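PDB 3VNP: hypothetical conserved protein from Geobacillus kaustophilus, which catalyses the reversible hydration of carbon dioxide to hydrogencarbonate, as a trimeric gamma-class carbonic anhydrase that holds magnesium or zinc in its active site. Local coordinates for residues Ile149-Met152 with Glu153-Arg156; Arg156-Tyr159 with Val160-Gln164. All blocks are in the same frame, centred on the assembly; numbering follows the deposited sequence.

From the N terminus the chain first winds up the left-handed beta-helix of the hexapeptide-repeat fold. Strand 138-143, antiparallel to 131-135, follows, and then helix 146-170, which carries both contacts. Contact 1 (149-156) comes first and contact 2 (156-164) follows, with centres about 11 Å apart. Neither closes a long loop: each joins successive turns of the same helix. They do not nest or cross. They meet end to end at Arg156, which belongs to both and bonds to the backbone of Gly77. Through Arg154 in contact 1, and Tyr159 and Lys162 in contact 2, the helix also reaches a second subunit of the trimer.

Contact 1: residues Ile149-Met152 with Glu153-Arg156; sequences IREM and ERIR
Helix 146-170, the C-terminal helix that lies along the beta-helix of this gamma-class carbonic anhydrase, brings Glu151 and Arg154 together at i and i+3. Glu151 OE2 receives Arg154 NH2 at 2.7 Å in a salt bridge, through its syn lone pair. The N-H...O angle is 156°. The two side chains run side by side and point the same way. Their flat ends are not coplanar: carboxylate and guanidinium planes are turned 56° apart, and OE2 meets the guanidinium at its edge. Bends at chi2 and chi3 fold the Arg154 chain back toward Glu151. The other amino group, NH1, forms a salt bridge with Glu158, and Arg154 also packs on Pro68 of a second subunit.

Ile155 lies one turn on from Glu151. Its CG1 stands 3.1 Å from Glu151 O and 3.5 Å from Glu151 OE2, with CG1 anti to the carbonyl carbon (chi1 -68°). The same branch thus touches both the backbone and the acid.

Arg156 bends back over the preceding turn. Met152 O lies against one face of its guanidinium, away from the centre, and Arg156 NH2 is 3.6 Å from Met152 C. NH1 donates to Gly77 O in the same chain. Met152 itself is buried.

The backbone has the i to i+4 bonds of an alpha helix. The shortest of the four, Arg156 N to Met152 O, measures 2.9 Å. Glu153 N to Ile149 O is longer, at 3.3 Å.

Glu151 and Glu158 give Arg154 an acidic partner on each of its two amino groups. Their negative charge would probably stabilise its positive charge and limit the rotation of its guanidinium.

Contact 2: residues Arg156-Tyr159 with Val160-Gln164; sequences RREY and VEKGQ
Arg157 O is gripped by two backbone donors, Val160 N and Glu161 N. The bond from Val160 N is 3.1 Å long, but this donor sits above the carbonyl plane, 64° out of it. Glu161 N, at 3.3 Å from Arg157 O, lies much nearer that plane. Arg157 O therefore takes an i+3 and an i+4 donor. Val160 N also makes a weak bond to Arg156 O. Glu161 OE1 comes near Arg157 O as well, but both are acceptors.

The next bonds are of the i to i+4 kind. Lys162 N reaches Glu158 O at 3.0 Å. Gly163 N follows with Tyr159 O at 2.9 Å.

All this belongs to the C-terminal helix of a left-handed beta-helix subunit, where it runs past the metal site. The side chain of Tyr159 is about 4 Å from a bound magnesium ion. Its OH bonds to Arg44 of a second subunit, and its ring meets Trp38 of its own chain with planes at about 80°.

Glu158 and Lys162 cross one turn apart. Glu158 is extended beyond CG, which carries OE2 to 3.1 Å from Lys162 CE. The ion pair of Glu158 OE2 with Lys162 NZ is long, at 3.9 Å. The lysine bends at chi4, and NZ is hydrogen-bonded to Tyr6 OH and Asp46 O of the second subunit, which is consistent with its standing off from OE2. Glu158 OE1 pairs with Arg154 NH1. With an alanine in place of this glutamate, Arg154 NH1 would probably lose that acidic mate, and Lys162 CE the carboxylate beside it.

Val160 CG2, anti to its own carbonyl carbon, lies 3.4 Å from Arg156 O.

Contact 1: residues Ile149-Met152 with Glu153-Arg156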
# COMPACT_ATOMS: atom_id res chain seq x y z
N ILE A 149 15.02 19.14 12.70
CA ILE A 149 13.80 19.83 13.11
C ILE A 149 13.32 20.90 12.14
O ILE A 149 12.11 21.12 11.99
CB ILE A 149 13.99 20.46 14.50
CG1 ILE A 149 14.28 19.35 15.52
CG2 ILE A 149 12.76 21.26 14.89
CD1 ILE A 149 14.47 19.83 16.94
N ARG A 150 14.26 21.56 11.47
CA ARG A 150 13.92 22.61 10.52
C ARG A 150 13.45 22.01 9.19
O ARG A 150 12.65 22.62 8.48
CB ARG A 150 15.12 23.51 10.28
CG ARG A 150 14.84 24.71 9.39
CD ARG A 150 16.14 25.37 8.96
NE ARG A 150 17.02 24.41 8.31
CZ ARG A 150 18.19 24.72 7.75
NH1 ARG A 150 18.62 25.98 7.76
NH2 ARG A 150 18.93 23.78 7.18
N GLU A 151 13.96 20.84 8.86
CA GLU A 151 13.56 20.17 7.63
C GLU A 151 12.12 19.70 7.80
O GLU A 151 11.36 19.62 6.84
CB GLU A 151 14.49 18.98 7.36
CG GLU A 151 14.12 18.13 6.16
CD GLU A 151 13.84 18.95 4.91
OE1 GLU A 151 14.53 19.97 4.70
OE2 GLU A 151 12.95 18.56 4.14
N MET A 152 11.74 19.42 9.04
CA MET A 152 10.38 18.97 9.36
C MET A 152 9.36 20.10 9.31
O MET A 152 8.20 19.88 8.94
CB MET A 152 10.37 18.30 10.73
CG MET A 152 11.19 17.03 10.78
SD MET A 152 11.16 16.21 12.36
CE MET A 152 12.88 16.22 12.74
N GLU A 153 9.79 21.30 9.71
CA GLU A 153 8.92 22.48 9.70
C GLU A 153 8.73 22.87 8.24
O GLU A 153 7.67 23.35 7.84
CB GLU A 153 9.58 23.62 10.48
CG GLU A 153 9.08 25.04 10.18
CD GLU A 153 7.60 25.25 10.48
OE1 GLU A 153 7.10 24.70 11.49
OE2 GLU A 153 6.93 25.99 9.72
N ARG A 154 9.77 22.64 7.45
CA ARG A 154 9.75 22.95 6.03
C ARG A 154 8.76 22.03 5.30
O ARG A 154 8.00 22.48 4.44
CB ARG A 154 11.17 22.79 5.47
CG ARG A 154 11.47 23.60 4.23
CD ARG A 154 11.01 22.90 2.97
NE ARG A 154 11.60 21.57 2.85
CZ ARG A 154 11.39 20.74 1.83
NH1 ARG A 154 10.60 21.11 0.83
NH2 ARG A 154 11.96 19.55 1.81
N ILE A 155 8.77 20.75 5.66
CA ILE A 155 7.87 19.77 5.05
C ILE A 155 6.43 20.05 5.46
O ILE A 155 5.52 20.13 4.63
CB ILE A 155 8.25 18.33 5.49
CG1 ILE A 155 9.61 17.94 4.90
CG2 ILE A 155 7.19 17.34 5.04
CD1 ILE A 155 10.17 16.63 5.44
N ARG A 156 6.23 20.19 6.77
CA ARG A 156 4.93 20.46 7.34
C ARG A 156 4.25 21.65 6.65
O ARG A 156 3.13 21.55 6.16
CB ARG A 156 5.12 20.72 8.83
CG ARG A 156 3.89 21.09 9.63
CD ARG A 156 4.21 20.87 11.09
NE ARG A 156 5.56 21.31 11.42
CZ ARG A 156 6.44 20.59 12.11
NH1 ARG A 156 6.12 19.38 12.56
NH2 ARG A 156 7.65 21.07 12.36

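Contact 2: residues Arg156-Tyr159 with Val160-Gln164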
# COMPACT_ATOMS: atom_id res chain seq x y z
N ARG A 156 6.23 20.19 6.77
CA ARG A 156 4.93 20.46 7.34
C ARG A 156 4.25 21.65 6.65
O ARG A 156 3.13 21.55 6.16
CB ARG A 156 5.12 20.72 8.83
CG ARG A 156 3.89 21.09 9.63
CD ARG A 156 4.21 20.87 11.09
NE ARG A 156 5.56 21.31 11.42
CZ ARG A 156 6.44 20.59 12.11
NH1 ARG A 156 6.12 19.38 12.56
NH2 ARG A 156 7.65 21.07 12.36
N ARG A 157 4.96 22.78 6.61
CA ARG A 157 4.45 24.00 5.99
C ARG A 157 4.20 23.80 4.49
O ARG A 157 3.20 24.26 3.96
CB ARG A 157 5.44 25.14 6.21
CG ARG A 157 5.07 26.44 5.54
CD ARG A 157 6.19 27.46 5.70
NE ARG A 157 7.44 26.97 5.12
CZ ARG A 157 8.58 27.65 5.11
NH1 ARG A 157 8.64 28.86 5.66
NH2 ARG A 157 9.66 27.12 4.56
N GLU A 158 5.13 23.12 3.82
CA GLU A 158 5.01 22.86 2.39
C GLU A 158 3.72 22.11 2.06
O GLU A 158 3.06 22.42 1.06
CB GLU A 158 6.21 22.03 1.91
CG GLU A 158 6.07 21.52 0.47
CD GLU A 158 6.99 20.35 0.17
OE1 GLU A 158 8.22 20.51 0.29
OE2 GLU A 158 6.49 19.26 -0.20
N TYR A 159 3.35 21.12 2.87
CA TYR A 159 2.13 20.37 2.59
C TYR A 159 0.84 21.14 2.80
O TYR A 159 -0.21 20.76 2.27
CB TYR A 159 2.10 19.05 3.37
CG TYR A 159 2.66 17.90 2.55
CD1 TYR A 159 3.99 17.50 2.68
CD2 TYR A 159 1.87 17.26 1.59
CE1 TYR A 159 4.53 16.50 1.86
CE2 TYR A 159 2.40 16.26 0.77
CZ TYR A 159 3.73 15.88 0.91
OH TYR A 159 4.25 14.91 0.09
N VAL A 160 0.90 22.22 3.58
CA VAL A 160 -0.29 23.04 3.79
C VAL A 160 -0.48 23.83 2.50
O VAL A 160 -1.60 24.03 2.04
CB VAL A 160 -0.10 24.03 4.96
CG1 VAL A 160 -1.34 24.88 5.12
CG2 VAL A 160 0.18 23.26 6.24
N GLU A 161 0.64 24.27 1.93
CA GLU A 161 0.62 25.01 0.67
C GLU A 161 0.06 24.11 -0.43
O GLU A 161 -0.89 24.49 -1.11
CB GLU A 161 2.04 25.45 0.28
CG GLU A 161 2.34 26.94 0.47
CD GLU A 161 2.62 27.31 1.91
OE1 GLU A 161 1.79 27.01 2.79
OE2 GLU A 161 3.69 27.93 2.17
N LYS A 162 0.66 22.93 -0.62
CA LYS A 162 0.20 22.00 -1.65
C LYS A 162 -1.24 21.58 -1.42
O LYS A 162 -2.00 21.42 -2.37
CB LYS A 162 1.06 20.72 -1.69
CG LYS A 162 2.50 20.91 -2.12
CD LYS A 162 3.10 19.58 -2.55
CE LYS A 162 4.62 19.64 -2.65
NZ LYS A 162 5.10 20.75 -3.52
N GLY A 163 -1.60 21.40 -0.15
CA GLY A 163 -2.96 21.00 0.17
C GLY A 163 -4.00 21.96 -0.37
O GLY A 163 -5.00 21.54 -0.96
N GLN A 164 -3.77 23.25 -0.16
CA GLN A 164 -4.69 24.29 -0.61
C GLN A 164 -4.62 24.48 -2.11
O GLN A 164 -5.60 24.90 -2.73
CB GLN A 164 -4.37 25.62 0.09
CG GLN A 164 -4.44 25.57 1.60
CD GLN A 164 -5.80 25.15 2.10
OE1 GLN A 164 -6.79 25.84 1.91
NE2 GLN A 164 -5.85 23.99 2.75